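Local coordinates for protein thiosulfate sulfurtransferase TUM1 (PDB 3UTN) that transfers sulfur from NFS1 to UBA4 in the pathway for 2-thiolation of the wobble uridine of tRNAs, at residues A[278-292]-A[300-312]. Numbering follows the deposited sequence. Where two conformers were deposited one is given.
Sequences TICSCGTGVSGVIIK and VPNVRLYDGSWTE. With DMS (dimethyl sulfoxide), chain E.
With chi1 at -81°, Ser309 turns OG away from its own carbonyl carbon and toward the backbone of the loop that follows strand 278-281, where it accepts the N-H of Cys282 (N to OG 2.9 Å). The same hydroxyl donates to Tyr306 O, almost in line with that carbonyl, and the two bonds together fix its rotation. An alanine here would probably leave the Cys282 N-H without its acceptor and the loop less firmly set. Trp310 N binds Cys282 O in the carbonyl plane, while Gly283 O takes both Thr311 N and, from above its plane, Thr311 OG1. The example illustrates how a catalytic loop ending a parallel strand can be fixed through its backbone by the segment following the neighbouring strand. Leu305, with CG trans to its backbone N (chi1 178°), sends CD2 to Val289 CG2 at 3.6 Å; with no CB on Gly288, its CD1 lies 3.3 Å from Gly288 C. Lys292 slides past Val303, CG against CG1, before NZ reaches Glu184 and Glu296. Parallel strands 278-281 and 303-306, bonded as by Cys280 N to Arg304 O (2.6 Å), and helix 286-297 form a beta-alpha-beta unit of the C-terminal rhodanese domain; helix 309-317 begins by holding its active-site loop, which carries persulfide-forming Cys282.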
loop_
_atom_site.group_PDB
_atom_site.type_symbol
_atom_site.label_atom_id
_atom_site.label_comp_id
_atom_site.label_asym_id
_atom_site.label_seq_id
_atom_site.Cartn_x
_atom_site.Cartn_y
_atom_site.Cartn_z
ATOM N N THR A 278 -10.464 -11.064 3.713
ATOM C CA THR A 278 -10.085 -9.929 4.511
ATOM C C THR A 278 -10.243 -8.659 3.725
ATOM O O THR A 278 -10.010 -8.614 2.522
ATOM C CB THR A 278 -8.663 -10.098 5.067
ATOM O OG1 THR A 278 -8.664 -11.207 5.967
ATOM C CG2 THR A 278 -8.211 -8.859 5.825
ATOM N N ILE A 279 -10.698 -7.632 4.415
ATOM C CA ILE A 279 -10.742 -6.326 3.838
ATOM C C ILE A 279 -9.847 -5.461 4.678
ATOM O O ILE A 279 -9.921 -5.465 5.902
ATOM C CB ILE A 279 -12.164 -5.761 3.792
ATOM C CG1 ILE A 279 -13.010 -6.609 2.844
ATOM C CG2 ILE A 279 -12.129 -4.303 3.364
ATOM C CD1 ILE A 279 -14.494 -6.349 2.923
ATOM N N CYS A 280 -8.960 -4.762 4.000
ATOM C CA CYS A 280 -8.162 -3.765 4.644
ATOM C C CYS A 280 -8.618 -2.421 4.180
ATOM O O CYS A 280 -8.961 -2.222 3.020
ATOM C CB CYS A 280 -6.694 -3.979 4.342
ATOM S SG CYS A 280 -6.146 -5.502 5.119
ATOM N N SER A 281 -8.643 -1.504 5.121
ATOM C CA SER A 281 -8.973 -0.143 4.843
ATOM C C SER A 281 -8.056 0.655 5.734
ATOM O O SER A 281 -7.340 0.102 6.567
ATOM C CB SER A 281 -10.431 0.118 5.203
ATOM O OG SER A 281 -10.648 -0.144 6.578
ATOM N N CYS A 282 -8.058 1.958 5.541
ATOM C CA CYS A 282 -7.436 2.851 6.489
ATOM C C CYS A 282 -8.177 4.138 6.298
ATOM O O CYS A 282 -9.393 4.117 6.115
ATOM C CB CYS A 282 -5.954 3.020 6.193
ATOM S SG CYS A 282 -5.629 3.346 4.458
ATOM N N GLY A 283 -7.458 5.249 6.318
ATOM C CA GLY A 283 -8.074 6.544 6.130
ATOM C C GLY A 283 -8.316 6.785 4.664
ATOM O O GLY A 283 -9.364 7.299 4.275
ATOM N N THR A 284 -7.349 6.370 3.850
ATOM C CA THR A 284 -7.276 6.789 2.460
ATOM C C THR A 284 -6.986 5.636 1.503
ATOM O O THR A 284 -7.039 5.810 0.288
ATOM C CB THR A 284 -6.176 7.858 2.278
ATOM O OG1 THR A 284 -4.903 7.289 2.596
ATOM C CG2 THR A 284 -6.411 9.049 3.193
ATOM N N GLY A 285 -6.663 4.468 2.050
ATOM C CA GLY A 285 -6.353 3.302 1.233
ATOM C C GLY A 285 -4.870 3.048 1.048
ATOM O O GLY A 285 -4.490 2.001 0.519
ATOM N N VAL A 286 -4.024 3.990 1.469
ATOM C CA VAL A 286 -2.576 3.807 1.331
ATOM C C VAL A 286 -2.019 2.875 2.406
ATOM O O VAL A 286 -1.419 1.855 2.087
ATOM C CB VAL A 286 -1.786 5.137 1.260
ATOM C CG1 VAL A 286 -2.081 5.857 -0.048
ATOM C CG2 VAL A 286 -2.071 6.038 2.457
ATOM N N SER A 287 -2.243 3.212 3.673
ATOM C CA SER A 287 -1.744 2.395 4.762
ATOM C C SER A 287 -2.520 1.090 4.857
ATOM O O SER A 287 -2.033 0.111 5.413
ATOM C CB SER A 287 -1.789 3.155 6.082
ATOM O OG SER A 287 -3.111 3.302 6.526
ATOM N N GLY A 288 -3.736 1.084 4.317
ATOM C CA GLY A 288 -4.520 -0.136 4.225
ATOM C C GLY A 288 -3.764 -1.202 3.454
ATOM O O GLY A 288 -3.844 -2.380 3.773
ATOM N N VAL A 289 -3.022 -0.788 2.436
ATOM C CA VAL A 289 -2.259 -1.738 1.654
ATOM C C VAL A 289 -1.061 -2.232 2.445
ATOM O O VAL A 289 -0.604 -3.350 2.250
ATOM C CB VAL A 289 -1.796 -1.163 0.314
ATOM C CG1 VAL A 289 -1.000 -2.210 -0.438
ATOM C CG2 VAL A 289 -2.999 -0.732 -0.505
ATOM N N ILE A 290 -0.567 -1.395 3.347
ATOM C CA ILE A 290 0.524 -1.805 4.206
ATOM C C ILE A 290 0.091 -3.051 4.958
ATOM O O ILE A 290 0.788 -4.065 4.942
ATOM C CB ILE A 290 0.932 -0.716 5.200
ATOM C CG1 ILE A 290 1.360 0.550 4.452
ATOM C CG2 ILE A 290 2.039 -1.236 6.111
ATOM C CD1 ILE A 290 1.559 1.745 5.355
ATOM N N ILE A 291 -1.076 -2.988 5.588
ATOM C CA ILE A 291 -1.534 -4.129 6.363
ATOM C C ILE A 291 -2.022 -5.232 5.469
ATOM O O ILE A 291 -1.816 -6.394 5.765
ATOM C CB ILE A 291 -2.580 -3.770 7.432
ATOM C CG1 ILE A 291 -3.871 -3.223 6.824
ATOM C CG2 ILE A 291 -1.969 -2.792 8.409
ATOM C CD1 ILE A 291 -5.030 -3.225 7.800
ATOM N N LYS A 292 -2.654 -4.856 4.363
ATOM C CA LYS A 292 -3.096 -5.824 3.390
ATOM C C LYS A 292 -1.902 -6.678 2.980
ATOM O O LYS A 292 -1.975 -7.900 2.946
ATOM C CB LYS A 292 -3.674 -5.099 2.188
ATOM C CG LYS A 292 -4.003 -5.995 1.023
ATOM C CD LYS A 292 -4.588 -5.168 -0.098
ATOM C CE LYS A 292 -5.154 -6.075 -1.161
ATOM N NZ LYS A 292 -4.083 -6.911 -1.757
ATOM N N VAL A 300 -2.484 -14.606 4.777
ATOM C CA VAL A 300 -3.911 -14.336 4.860
ATOM C C VAL A 300 -4.420 -14.220 3.428
ATOM O O VAL A 300 -3.935 -13.394 2.659
ATOM C CB VAL A 300 -4.227 -13.061 5.665
ATOM C CG1 VAL A 300 -5.726 -12.820 5.722
ATOM C CG2 VAL A 300 -3.647 -13.156 7.067
ATOM N N PRO A 301 -5.371 -15.083 3.055
ATOM C CA PRO A 301 -5.838 -15.071 1.680
ATOM C C PRO A 301 -6.926 -14.043 1.456
ATOM O O PRO A 301 -7.530 -13.559 2.412
ATOM C CB PRO A 301 -6.408 -16.476 1.492
ATOM C CG PRO A 301 -6.814 -16.910 2.856
ATOM C CD PRO A 301 -6.008 -16.140 3.860
ATOM N N ASN A 302 -7.156 -13.724 0.186
ATOM C CA ASN A 302 -8.298 -12.930 -0.232
ATOM C C ASN A 302 -8.420 -11.687 0.610
ATOM O O ASN A 302 -9.453 -11.411 1.228
ATOM C CB ASN A 302 -9.566 -13.769 -0.181
ATOM C CG ASN A 302 -9.438 -15.035 -0.990
ATOM O OD1 ASN A 302 -9.039 -14.997 -2.152
ATOM N ND2 ASN A 302 -9.753 -16.162 -0.376
ATOM N N VAL A 303 -7.318 -10.959 0.652
ATOM C CA VAL A 303 -7.293 -9.695 1.322
ATOM C C VAL A 303 -7.559 -8.689 0.240
ATOM O O VAL A 303 -6.905 -8.681 -0.795
ATOM C CB VAL A 303 -5.941 -9.418 1.975
ATOM C CG1 VAL A 303 -6.031 -8.168 2.833
ATOM C CG2 VAL A 303 -5.529 -10.606 2.818
ATOM N N ARG A 304 -8.565 -7.869 0.466
ATOM C CA ARG A 304 -8.833 -6.797 -0.444
ATOM C C ARG A 304 -8.665 -5.504 0.288
ATOM O O ARG A 304 -8.692 -5.456 1.518
ATOM C CB ARG A 304 -10.233 -6.918 -1.010
ATOM C CG ARG A 304 -10.373 -8.058 -1.996
ATOM C CD ARG A 304 -11.785 -8.086 -2.536
ATOM N NE ARG A 304 -12.741 -8.201 -1.443
ATOM C CZ ARG A 304 -13.997 -7.782 -1.508
ATOM N NH1 ARG A 304 -14.448 -7.194 -2.614
ATOM N NH2 ARG A 304 -14.789 -7.929 -0.460
ATOM N N LEU A 305 -8.443 -4.458 -0.478
ATOM C CA LEU A 305 -8.346 -3.152 0.086
ATOM C C LEU A 305 -9.642 -2.442 -0.179
ATOM O O LEU A 305 -10.075 -2.327 -1.325
ATOM C CB LEU A 305 -7.205 -2.374 -0.543
ATOM C CG LEU A 305 -7.110 -0.962 0.021
ATOM C CD1 LEU A 305 -6.328 -0.967 1.319
ATOM C CD2 LEU A 305 -6.461 -0.061 -1.000
ATOM N N TYR A 306 -10.261 -1.970 0.888
ATOM C CA TYR A 306 -11.320 -1.016 0.747
ATOM C C TYR A 306 -10.606 0.286 0.434
ATOM O O TYR A 306 -10.146 0.991 1.322
ATOM C CB TYR A 306 -12.154 -0.909 2.018
ATOM C CG TYR A 306 -13.115 0.247 1.974
ATOM C CD1 TYR A 306 -13.668 0.665 0.766
ATOM C CD2 TYR A 306 -13.472 0.920 3.129
ATOM C CE1 TYR A 306 -14.552 1.717 0.716
ATOM C CE2 TYR A 306 -14.366 1.976 3.087
ATOM C CZ TYR A 306 -14.892 2.370 1.875
ATOM O OH TYR A 306 -15.767 3.416 1.812
ATOM N N ASP A 307 -10.505 0.579 -0.852
ATOM C CA ASP A 307 -9.692 1.682 -1.296
ATOM C C ASP A 307 -10.263 2.996 -0.796
ATOM O O ASP A 307 -9.539 3.812 -0.235
ATOM C CB ASP A 307 -9.569 1.671 -2.810
ATOM C CG ASP A 307 -8.568 2.667 -3.314
ATOM O OD1 ASP A 307 -7.653 3.043 -2.554
ATOM O OD2 ASP A 307 -8.699 3.078 -4.476
ATOM N N GLY A 308 -11.571 3.177 -0.972
ATOM C CA GLY A 308 -12.250 4.380 -0.503
ATOM C C GLY A 308 -11.868 4.639 0.931
ATOM O O GLY A 308 -11.643 5.782 1.343
ATOM N N SER A 309 -11.774 3.548 1.686
ATOM C CA SER A 309 -11.336 3.584 3.067
ATOM C C SER A 309 -12.193 4.526 3.896
ATOM O O SER A 309 -13.295 4.919 3.488
ATOM C CB SER A 309 -9.849 3.931 3.155
ATOM O OG SER A 309 -9.071 2.778 2.907
ATOM N N TRP A 310 -11.668 4.892 5.053
ATOM C CA TRP A 310 -12.426 5.625 6.034
ATOM C C TRP A 310 -12.972 6.909 5.495
ATOM O O TRP A 310 -14.126 7.249 5.740
ATOM C CB TRP A 310 -11.576 5.893 7.255
ATOM C CG TRP A 310 -12.362 6.591 8.311
ATOM C CD1 TRP A 310 -12.120 7.834 8.866
ATOM C CD2 TRP A 310 -13.585 6.118 8.947
ATOM N NE1 TRP A 310 -13.070 8.143 9.798
ATOM C CE2 TRP A 310 -13.978 7.155 9.896
ATOM C CE3 TRP A 310 -14.358 4.971 8.841
ATOM C CZ2 TRP A 310 -15.108 7.034 10.687
ATOM C CZ3 TRP A 310 -15.494 4.865 9.636
ATOM C CH2 TRP A 310 -15.856 5.869 10.539
ATOM N N THR A 311 -12.145 7.619 4.739
ATOM C CA THR A 311 -12.536 8.901 4.177
ATOM C C THR A 311 -13.780 8.773 3.322
ATOM O O THR A 311 -14.779 9.452 3.559
ATOM C CB THR A 311 -11.404 9.511 3.348
ATOM O OG1 THR A 311 -10.272 9.705 4.201
ATOM C CG2 THR A 311 -11.845 10.840 2.766
ATOM N N GLU A 312 -13.718 7.895 2.331
ATOM C CA GLU A 312 -14.867 7.672 1.491
ATOM C C GLU A 312 -16.006 7.138 2.328
ATOM O O GLU A 312 -17.151 7.541 2.149
ATOM C CB GLU A 312 -14.553 6.693 0.382
ATOM C CG GLU A 312 -15.715 6.508 -0.563
ATOM C CD GLU A 312 -15.650 5.210 -1.315
ATOM O OE1 GLU A 312 -15.334 4.169 -0.697
ATOM O OE2 GLU A 312 -15.932 5.234 -2.523
HETATM S S DMS E . -11.402 -16.837 2.781
HETATM O O DMS E . -10.888 -15.959 1.714
HETATM C C1 DMS E . -11.817 -18.348 2.096
HETATM C C2 DMS E . -10.099 -17.290 3.774
HETATM O O HOH W 1 -8.576 -13.527 4.767
HETATM O O HOH W 2 -11.891 -9.592 0.733
#